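Local coordinates for protein hydroxyindole o-methyltransferase (Homo sapiens, PDB 4A6D) that transfers a methyl group from S-adenosyl-L-methionine to N-acetylserotonin, giving melatonin, and works as a homodimer, at residues A[74-79]-A[83-88]; A[129-134]-A[144-149]. All blocks are in the same frame, centred on the assembly; numbering follows the deposited sequence.

Contact 1. Residues A[74-79]-A[83-88]; sequences KVETRG and FYRNTE. With SO4 (sulfate ion), chain G.
K74 and R85 face each other as a hydrogen-bonded antiparallel pair, K74 N giving to R85 O at 3.0 Å and R85 N giving back to K74 O. E76 and F83 form the second such pair. V75 and Y84, between them, are a non-hydrogen-bonded pair.

Charged contacts gather on the face that carries K74, E76, F83 and R85. E76 OE2 meets R85 NH1 at 3.0 Å in a salt bridge, carboxylate and guanidinium planes turned 68° apart, while E76 OE1 holds R78 in a second one, through weak bonds from NE and NH2; glutamate, with two oxygens, can serve both arginines. The R85 chain bends at CG-CD (chi3 140°) and folds its guanidinium back over the neighbouring strand, where NH2 makes a weak bond to V75 O at 3.3 Å and K74 CB lies over one guanidinium face. A leucine at R85 would probably leave E76 OE2 without its cross-strand charge and K74 CB without that flat cover.

The two strands make the beta hairpin of the winged-helix-like dimerisation domain, and the hairpin face carrying V75 and Y84 turns to helix 57-69. Valine's branch at CB lets the compact, apolar CG2 lie over the Y84 ring in a CH-pi contact, 4.0 Å from the centroid. The tyrosine hydroxyl reaches D65; R291 of the second subunit packs on both residues.

Beyond the hairpin, E88 N, starting helix 88-94, gives a 3.1 Å hydrogen bond to O3 of a sulfate ion, probably from the crystallisation liquor.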
ATOM      1  N   LYS A  74      18.854  -4.221  10.537  1.00 91.68           N
ATOM      2  CA  LYS A  74      19.343  -5.313  11.375  1.00 93.87           C
ATOM      3  C   LYS A  74      19.347  -4.815  12.824  1.00100.50           C
ATOM      4  O   LYS A  74      19.634  -3.642  13.068  1.00101.25           O
ATOM      5  CB  LYS A  74      20.775  -5.737  10.984  1.00 99.58           C
ATOM      6  CG  LYS A  74      20.912  -6.536   9.683  1.00113.36           C
ATOM      7  CD  LYS A  74      22.176  -7.423   9.652  1.00126.20           C
ATOM      8  CE  LYS A  74      23.474  -6.660   9.459  1.00146.38           C
ATOM      9  NZ  LYS A  74      24.651  -7.560   9.290  1.00159.79           N
ATOM     10  N   VAL A  75      19.038  -5.696  13.780  1.00 98.23           N
ATOM     11  CA  VAL A  75      19.061  -5.323  15.189  1.00 99.96           C
ATOM     12  C   VAL A  75      20.073  -6.204  15.908  1.00110.04           C
ATOM     13  O   VAL A  75      20.411  -7.282  15.412  1.00110.70           O
ATOM     14  CB  VAL A  75      17.645  -5.295  15.847  1.00100.74           C
ATOM     15  CG1 VAL A  75      17.073  -6.694  16.047  1.00 99.62           C
ATOM     16  CG2 VAL A  75      17.648  -4.518  17.158  1.00101.80           C
ATOM     17  N   GLU A  76      20.609  -5.707  17.025  1.00110.72           N
ATOM     18  CA  GLU A  76      21.549  -6.413  17.891  1.00114.55           C
ATOM     19  C   GLU A  76      21.271  -5.991  19.321  1.00120.78           C
ATOM     20  O   GLU A  76      20.683  -4.932  19.556  1.00120.76           O
ATOM     21  CB  GLU A  76      23.029  -6.213  17.463  1.00119.33           C
ATOM     22  CG  GLU A  76      23.785  -5.056  18.108  1.00134.27           C
ATOM     23  CD  GLU A  76      25.091  -4.687  17.425  1.00159.65           C
ATOM     24  OE1 GLU A  76      26.140  -5.275  17.777  1.00156.99           O
ATOM     25  OE2 GLU A  76      25.066  -3.800  16.539  1.00147.05           O
ATOM     26  N   THR A  77      21.663  -6.823  20.272  1.00118.48           N
ATOM     27  CA  THR A  77      21.425  -6.519  21.666  1.00118.75           C
ATOM     28  C   THR A  77      22.737  -6.223  22.385  1.00126.36           C
ATOM     29  O   THR A  77      23.724  -6.937  22.189  1.00128.37           O
ATOM     30  CB  THR A  77      20.590  -7.644  22.277  1.00123.86           C
ATOM     31  OG1 THR A  77      19.479  -7.894  21.405  1.00117.50           O
ATOM     32  CG2 THR A  77      20.105  -7.324  23.698  1.00122.80           C
ATOM     33  N   ARG A  78      22.751  -5.133  23.177  1.00123.50           N
ATOM     34  CA  ARG A  78      23.870  -4.712  24.029  1.00127.23           C
ATOM     35  C   ARG A  78      23.254  -4.221  25.337  1.00129.27           C
ATOM     36  O   ARG A  78      22.493  -3.242  25.325  1.00126.07           O
ATOM     37  CB  ARG A  78      24.735  -3.621  23.382  1.00129.72           C
ATOM     38  CG  ARG A  78      25.608  -4.082  22.225  1.00141.47           C
ATOM     39  CD  ARG A  78      26.215  -2.867  21.548  1.00157.52           C
ATOM     40  NE  ARG A  78      26.840  -3.176  20.261  1.00164.95           N
ATOM     41  CZ  ARG A  78      27.327  -2.259  19.432  1.00181.14           C
ATOM     42  NH1 ARG A  78      27.259  -0.970  19.742  1.00170.58           N
ATOM     43  NH2 ARG A  78      27.883  -2.623  18.283  1.00168.43           N
ATOM     44  N   GLY A  79      23.539  -4.948  26.430  1.00126.44           N
ATOM     45  CA  GLY A  79      22.994  -4.652  27.745  1.00126.42           C
ATOM     46  C   GLY A  79      21.481  -4.723  27.707  1.00126.63           C
ATOM     47  O   GLY A  79      20.918  -5.618  27.065  1.00122.65           O
ATOM     48  N   PHE A  83      20.006  -2.151  19.446  1.00103.64           N
ATOM     49  CA  PHE A  83      20.809  -1.264  18.607  1.00104.80           C
ATOM     50  C   PHE A  83      20.600  -1.616  17.145  1.00103.64           C
ATOM     51  O   PHE A  83      20.780  -2.766  16.739  1.00103.48           O
ATOM     52  CB  PHE A  83      22.291  -1.296  19.005  1.00111.58           C
ATOM     53  CG  PHE A  83      22.547  -0.605  20.322  1.00117.06           C
ATOM     54  CD1 PHE A  83      22.768   0.764  20.375  1.00122.24           C
ATOM     55  CD2 PHE A  83      22.541  -1.321  21.514  1.00121.85           C
ATOM     56  CE1 PHE A  83      22.983   1.407  21.596  1.00126.24           C
ATOM     57  CE2 PHE A  83      22.755  -0.676  22.735  1.00127.97           C
ATOM     58  CZ  PHE A  83      22.991   0.682  22.763  1.00127.60           C
ATOM     59  N   TYR A  84      20.178  -0.622  16.366  1.00 95.75           N
ATOM     60  CA  TYR A  84      19.838  -0.767  14.957  1.00 90.96           C
ATOM     61  C   TYR A  84      20.954  -0.340  14.061  1.00 96.93           C
ATOM     62  O   TYR A  84      21.684   0.594  14.383  1.00 99.74           O
ATOM     63  CB  TYR A  84      18.566   0.028  14.644  1.00 87.71           C
ATOM     64  CG  TYR A  84      17.404  -0.364  15.530  1.00 86.03           C
ATOM     65  CD1 TYR A  84      17.206   0.246  16.769  1.00 87.56           C
ATOM     66  CD2 TYR A  84      16.545  -1.397  15.167  1.00 85.19           C
ATOM     67  CE1 TYR A  84      16.186  -0.168  17.629  1.00 86.24           C
ATOM     68  CE2 TYR A  84      15.512  -1.809  16.013  1.00 85.83           C
ATOM     69  CZ  TYR A  84      15.341  -1.193  17.242  1.00 86.00           C
ATOM     70  OH  TYR A  84      14.286  -1.555  18.028  1.00 81.31           O
ATOM     71  N   ARG A  85      21.091  -1.029  12.928  1.00 91.89           N
ATOM     72  CA  ARG A  85      22.103  -0.740  11.925  1.00 92.82           C
ATOM     73  C   ARG A  85      21.509  -0.976  10.534  1.00 95.66           C
ATOM     74  O   ARG A  85      20.511  -1.690  10.412  1.00 93.19           O
ATOM     75  CB  ARG A  85      23.384  -1.572  12.184  1.00 93.88           C
ATOM     76  CG  ARG A  85      23.397  -2.985  11.604  1.00 97.26           C
ATOM     77  CD  ARG A  85      24.562  -3.798  12.137  1.00105.41           C
ATOM     78  NE  ARG A  85      24.175  -5.183  12.427  1.00119.43           N
ATOM     79  CZ  ARG A  85      23.520  -5.580  13.518  1.00137.92           C
ATOM     80  NH1 ARG A  85      23.149  -4.695  14.440  1.00121.89           N
ATOM     81  NH2 ARG A  85      23.215  -6.859  13.689  1.00133.12           N
ATOM     82  N   ASN A  86      22.105  -0.369   9.498  1.00 93.95           N
ATOM     83  CA  ASN A  86      21.658  -0.530   8.117  1.00 91.20           C
ATOM     84  C   ASN A  86      22.029  -1.915   7.576  1.00 96.23           C
ATOM     85  O   ASN A  86      22.957  -2.572   8.080  1.00 98.79           O
ATOM     86  CB  ASN A  86      22.266   0.555   7.217  1.00 90.52           C
ATOM     87  CG  ASN A  86      21.531   1.873   7.182  1.00103.86           C
ATOM     88  OD1 ASN A  86      20.306   1.939   7.035  1.00 93.84           O
ATOM     89  ND2 ASN A  86      22.283   2.964   7.222  1.00 96.14           N
ATOM     90  N   THR A  87      21.284  -2.349   6.552  1.00 90.51           N
ATOM     91  CA  THR A  87      21.504  -3.591   5.806  1.00 90.73           C
ATOM     92  C   THR A  87      22.272  -3.225   4.521  1.00 97.00           C
ATOM     93  O   THR A  87      22.619  -2.054   4.322  1.00 97.20           O
ATOM     94  CB  THR A  87      20.154  -4.209   5.415  1.00 93.42           C
ATOM     95  OG1 THR A  87      19.340  -3.201   4.803  1.00 91.65           O
ATOM     96  CG2 THR A  87      19.448  -4.873   6.576  1.00 89.71           C
ATOM     97  N   GLU A  88      22.503  -4.209   3.630  1.00 95.00           N
ATOM     98  CA  GLU A  88      23.154  -3.945   2.344  1.00 95.87           C
ATOM     99  C   GLU A  88      22.155  -3.167   1.501  1.00 96.71           C
ATOM    100  O   GLU A  88      22.524  -2.175   0.881  1.00 96.56           O
ATOM    101  CB  GLU A  88      23.562  -5.252   1.644  1.00 98.52           C
ATOM    102  CG  GLU A  88      24.862  -5.841   2.170  1.00116.92           C
ATOM    103  CD  GLU A  88      26.143  -5.439   1.462  1.00150.10           C
ATOM    104  OE1 GLU A  88      26.124  -4.482   0.652  1.00141.85           O
ATOM    105  OE2 GLU A  88      27.182  -6.084   1.736  1.00157.92           O
TER
HETATM  106  S   SO4 G1353      22.900  -7.553   5.483  1.00158.63           S
HETATM  107  O1  SO4 G1353      24.057  -8.060   4.721  1.00165.76           O
HETATM  108  O2  SO4 G1353      23.317  -6.406   6.276  1.00164.34           O
HETATM  109  O3  SO4 G1353      21.848  -7.131   4.545  1.00161.03           O
HETATM  110  O4  SO4 G1353      22.390  -8.608   6.371  1.00164.07           O

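Contact 2. Residues A[129-134]-A[144-149]; sequences NQYLET and TAIYRS. With SAM (S-adenosylmethionine), chain D.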
ATOM      1  N   ASN A 129      -7.313  10.111 -15.425  1.00 83.28           N
ATOM      2  CA  ASN A 129      -6.511  10.525 -14.274  1.00 82.75           C
ATOM      3  C   ASN A 129      -7.282  11.392 -13.249  1.00 91.22           C
ATOM      4  O   ASN A 129      -8.327  11.959 -13.580  1.00 92.71           O
ATOM      5  CB  ASN A 129      -5.201  11.156 -14.698  1.00 80.38           C
ATOM      6  CG  ASN A 129      -5.260  12.579 -15.199  1.00 95.34           C
ATOM      7  OD1 ASN A 129      -5.578  13.511 -14.456  1.00 96.79           O
ATOM      8  ND2 ASN A 129      -4.783  12.794 -16.416  1.00 81.89           N
ATOM      9  N   GLN A 130      -6.763  11.480 -12.009  1.00 88.53           N
ATOM     10  CA  GLN A 130      -7.439  12.146 -10.901  1.00 90.02           C
ATOM     11  C   GLN A 130      -6.693  13.312 -10.229  1.00 97.01           C
ATOM     12  O   GLN A 130      -6.878  13.518  -9.031  1.00 97.61           O
ATOM     13  CB  GLN A 130      -7.876  11.106  -9.840  1.00 90.49           C
ATOM     14  CG  GLN A 130      -8.435   9.796 -10.377  1.00 98.15           C
ATOM     15  CD  GLN A 130      -9.803   9.948 -10.976  1.00109.44           C
ATOM     16  OE1 GLN A 130      -9.969  10.173 -12.174  1.00110.04           O
ATOM     17  NE2 GLN A 130     -10.814   9.795 -10.161  1.00 91.99           N
ATOM     18  N   TYR A 131      -5.888  14.085 -10.961  1.00 95.88           N
ATOM     19  CA  TYR A 131      -5.191  15.224 -10.345  1.00 98.07           C
ATOM     20  C   TYR A 131      -6.160  16.279  -9.790  1.00107.53           C
ATOM     21  O   TYR A 131      -5.903  16.844  -8.720  1.00108.67           O
ATOM     22  CB  TYR A 131      -4.192  15.873 -11.318  1.00 99.00           C
ATOM     23  CG  TYR A 131      -2.842  15.195 -11.331  1.00 99.10           C
ATOM     24  CD1 TYR A 131      -1.892  15.464 -10.346  1.00101.05           C
ATOM     25  CD2 TYR A 131      -2.496  14.310 -12.346  1.00 99.07           C
ATOM     26  CE1 TYR A 131      -0.654  14.820 -10.339  1.00100.79           C
ATOM     27  CE2 TYR A 131      -1.246  13.692 -12.374  1.00 98.95           C
ATOM     28  CZ  TYR A 131      -0.333  13.939 -11.360  1.00110.44           C
ATOM     29  OH  TYR A 131       0.898  13.328 -11.409  1.00117.04           O
ATOM     30  N   LEU A 132      -7.276  16.530 -10.505  1.00106.49           N
ATOM     31  CA  LEU A 132      -8.278  17.486 -10.049  1.00109.68           C
ATOM     32  C   LEU A 132      -9.015  16.965  -8.799  1.00113.79           C
ATOM     33  O   LEU A 132      -9.281  17.746  -7.877  1.00116.38           O
ATOM     34  CB  LEU A 132      -9.272  17.852 -11.171  1.00111.58           C
ATOM     35  CG  LEU A 132     -10.186  19.061 -10.861  1.00120.50           C
ATOM     36  CD1 LEU A 132      -9.652  20.337 -11.475  1.00122.27           C
ATOM     37  CD2 LEU A 132     -11.620  18.805 -11.295  1.00124.99           C
ATOM     38  N   GLU A 133      -9.320  15.650  -8.756  1.00107.11           N
ATOM     39  CA  GLU A 133     -10.049  15.040  -7.627  1.00106.52           C
ATOM     40  C   GLU A 133      -9.180  14.846  -6.393  1.00105.72           C
ATOM     41  O   GLU A 133      -9.714  14.754  -5.300  1.00106.37           O
ATOM     42  CB  GLU A 133     -10.715  13.710  -8.038  1.00107.11           C
ATOM     43  CG  GLU A 133     -11.701  13.817  -9.197  1.00119.96           C
ATOM     44  CD  GLU A 133     -11.176  13.629 -10.614  1.00130.07           C
ATOM     45  OE1 GLU A 133     -10.125  14.217 -10.964  1.00122.11           O
ATOM     46  OE2 GLU A 133     -11.876  12.955 -11.403  1.00118.24           O
ATOM     47  N   THR A 134      -7.848  14.771  -6.570  1.00 99.28           N
ATOM     48  CA  THR A 134      -6.877  14.535  -5.496  1.00 97.56           C
ATOM     49  C   THR A 134      -6.223  15.814  -4.995  1.00103.49           C
ATOM     50  O   THR A 134      -6.094  15.981  -3.783  1.00102.76           O
ATOM     51  CB  THR A 134      -5.764  13.540  -5.941  1.00 92.01           C
ATOM     52  OG1 THR A 134      -6.312  12.497  -6.735  1.00 87.71           O
ATOM     53  CG2 THR A 134      -5.012  12.946  -4.778  1.00 84.92           C
ATOM     54  N   THR A 144       1.734  20.671 -16.164  1.00108.31           N
ATOM     55  CA  THR A 144       1.480  21.802 -15.247  1.00110.62           C
ATOM     56  C   THR A 144       0.857  21.263 -13.942  1.00113.57           C
ATOM     57  O   THR A 144       1.050  21.851 -12.869  1.00115.24           O
ATOM     58  CB  THR A 144       0.701  22.993 -15.886  1.00122.39           C
ATOM     59  OG1 THR A 144      -0.652  22.630 -16.181  1.00126.74           O
ATOM     60  CG2 THR A 144       1.398  23.594 -17.103  1.00116.54           C
ATOM     61  N   ALA A 145       0.141  20.118 -14.040  1.00108.16           N
ATOM     62  CA  ALA A 145      -0.452  19.412 -12.899  1.00108.06           C
ATOM     63  C   ALA A 145       0.651  18.651 -12.129  1.00110.48           C
ATOM     64  O   ALA A 145       0.654  18.668 -10.892  1.00110.32           O
ATOM     65  CB  ALA A 145      -1.523  18.446 -13.375  1.00107.87           C
ATOM     66  N   ILE A 146       1.600  18.008 -12.875  1.00105.07           N
ATOM     67  CA  ILE A 146       2.764  17.270 -12.346  1.00102.98           C
ATOM     68  C   ILE A 146       3.776  18.256 -11.676  1.00109.73           C
ATOM     69  O   ILE A 146       4.296  17.940 -10.603  1.00109.01           O
ATOM     70  CB  ILE A 146       3.403  16.355 -13.446  1.00102.96           C
ATOM     71  CG1 ILE A 146       2.436  15.213 -13.843  1.00101.45           C
ATOM     72  CG2 ILE A 146       4.778  15.814 -13.023  1.00101.50           C
ATOM     73  CD1 ILE A 146       2.802  14.431 -15.090  1.00104.25           C
ATOM     74  N   TYR A 147       4.047  19.438 -12.305  1.00108.30           N
ATOM     75  CA  TYR A 147       4.939  20.472 -11.748  1.00110.56           C
ATOM     76  C   TYR A 147       4.098  21.639 -11.184  1.00118.11           C
ATOM     77  O   TYR A 147       4.262  22.798 -11.584  1.00119.09           O
ATOM     78  CB  TYR A 147       5.965  20.979 -12.787  1.00112.31           C
ATOM     79  CG  TYR A 147       6.685  19.928 -13.607  1.00112.18           C
ATOM     80  CD1 TYR A 147       7.253  18.809 -13.004  1.00112.94           C
ATOM     81  CD2 TYR A 147       6.887  20.102 -14.973  1.00112.11           C
ATOM     82  CE1 TYR A 147       7.956  17.864 -13.748  1.00111.99           C
ATOM     83  CE2 TYR A 147       7.579  19.156 -15.731  1.00110.92           C
ATOM     84  CZ  TYR A 147       8.122  18.044 -15.111  1.00116.88           C
ATOM     85  OH  TYR A 147       8.813  17.110 -15.846  1.00116.05           O
ATOM     86  N   ARG A 148       3.190  21.315 -10.244  1.00116.49           N
ATOM     87  CA  ARG A 148       2.286  22.272  -9.597  1.00119.31           C
ATOM     88  C   ARG A 148       2.982  23.360  -8.737  1.00126.79           C
ATOM     89  O   ARG A 148       2.334  24.348  -8.370  1.00129.88           O
ATOM     90  CB  ARG A 148       1.105  21.568  -8.883  1.00119.20           C
ATOM     91  CG  ARG A 148       1.451  20.324  -8.067  1.00124.07           C
ATOM     92  CD  ARG A 148       0.207  19.687  -7.465  1.00135.84           C
ATOM     93  NE  ARG A 148       0.541  18.638  -6.497  1.00147.87           N
ATOM     94  CZ  ARG A 148       0.709  18.838  -5.192  1.00167.19           C
ATOM     95  NH1 ARG A 148       0.566  20.054  -4.675  1.00163.42           N
ATOM     96  NH2 ARG A 148       1.023  17.825  -4.395  1.00150.24           N
ATOM     97  N   SER A 149       4.310  23.190  -8.464  1.00122.39           N
ATOM     98  CA  SER A 149       5.203  24.120  -7.739  1.00124.37           C
ATOM     99  C   SER A 149       6.702  23.852  -8.056  1.00126.29           C
ATOM    100  O   SER A 149       7.038  22.765  -8.544  1.00123.17           O
ATOM    101  CB  SER A 149       4.931  24.107  -6.232  1.00128.52           C
ATOM    102  OG  SER A 149       5.837  23.303  -5.495  1.00133.02           O
TER
HETATM  103  N   SAM D1350      13.418  10.898 -19.643  1.00 73.56           N
HETATM  104  CA  SAM D1350      13.412  11.119 -18.180  1.00 76.92           C
HETATM  105  C   SAM D1350      13.552   9.873 -17.280  1.00 78.77           C
HETATM  106  O   SAM D1350      13.161   8.810 -17.715  1.00 76.97           O
HETATM  107  OXT SAM D1350      14.052   9.900 -16.110  1.00 79.06           O
HETATM  108  CB  SAM D1350      12.183  11.937 -17.870  1.00 76.77           C
HETATM  109  CG  SAM D1350      10.870  11.166 -18.047  1.00 75.90           C
HETATM  110  SD  SAM D1350       9.501  12.258 -17.518  1.00 77.34           S
HETATM  111  CE  SAM D1350       8.219  11.090 -17.322  1.00 78.99           C
HETATM  112  C5' SAM D1350       8.871  12.947 -19.083  1.00 75.87           C
HETATM  113  C4' SAM D1350       9.772  14.151 -19.392  1.00 75.67           C
HETATM  114  O4' SAM D1350       9.204  14.743 -20.547  1.00 75.37           O
HETATM  115  C3' SAM D1350       9.748  15.238 -18.249  1.00 77.71           C
HETATM  116  O3' SAM D1350      11.079  15.627 -17.872  1.00 80.44           O
HETATM  117  C2' SAM D1350       8.892  16.378 -18.892  1.00 77.56           C
HETATM  118  O2' SAM D1350       9.154  17.720 -18.479  1.00 77.97           O
HETATM  119  C1' SAM D1350       9.226  16.184 -20.382  1.00 76.19           C
HETATM  120  N9  SAM D1350       8.217  16.789 -21.276  1.00 76.10           N
HETATM  121  C8  SAM D1350       6.834  16.667 -21.167  1.00 75.99           C
HETATM  122  N7  SAM D1350       6.254  17.320 -22.131  1.00 76.58           N
HETATM  123  C5  SAM D1350       7.220  17.962 -22.898  1.00 76.67           C
HETATM  124  C6  SAM D1350       7.223  18.809 -24.022  1.00 76.40           C
HETATM  125  N6  SAM D1350       6.045  19.100 -24.624  1.00 76.57           N
HETATM  126  N1  SAM D1350       8.426  19.233 -24.551  1.00 76.44           N
HETATM  127  C2  SAM D1350       9.594  18.947 -23.958  1.00 76.17           C
HETATM  128  N3  SAM D1350       9.617  18.152 -22.878  1.00 76.08           N
HETATM  129  C4  SAM D1350       8.500  17.602 -22.361  1.00 76.49           C
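This is a small, buried, mainly apolar contact between two short helices of the methyltransferase domain: Y131 in the first turn of helix 131-135 lies against A145 and I146 at the end of helix 142-146, with no hydrogen bond between the segments. A145 CB comes over one face of the Y131 ring, offset toward the rim and 4.1 Å from Y131 CG. Alanine suits this place because its single methyl lets a broad ring come close to the helix. Further along the tyrosine, I146 CG1 approaches the hydroxyl end, 3.4 Å from Y131 OH. With CG1 anti to its carbonyl carbon (chi1 -67°), the isoleucine brings that branch to the phenol.

Both helices lie in the O-methyltransferase domain, of the Rossmann-like class I fold, near the substrate and cofactor sites: Y131 also touches Q306, a substrate-binding residue. Just past helix 142-146 the chain leaves helical geometry at Y147, whose hydroxyl donates a 2.7 Å hydrogen bond from OH to O2' of S-adenosylmethionine. The ribose oxygen lies at the ring's edge, in its plane. A tyrosine fits here because it joins a long apolar ring, packed against F143 and F156, to a polar end that can reach the ribose.

Overall arrangement
Contact 1 belongs to the dimerisation domain and contact 2 to the methyltransferase domain; their centres lie 41 Å apart and their nearest atoms about 27 Å, so they do not touch. They follow one another along the chain, the hairpin of 74-79 and 83-88 closing before 129-134 begins. Contact 1 is a surface pairing away from the annotated sites, brushed by the second subunit. Contact 2 is buried close to the substrate and cofactor sites: the side chain of Y131 is about 3 Å from that of Q306 and the side chain of I146 about 6 Å from that of D256, another substrate-binding residue. One segment of contact 2 also reaches the cofactor, which contact 1 does not.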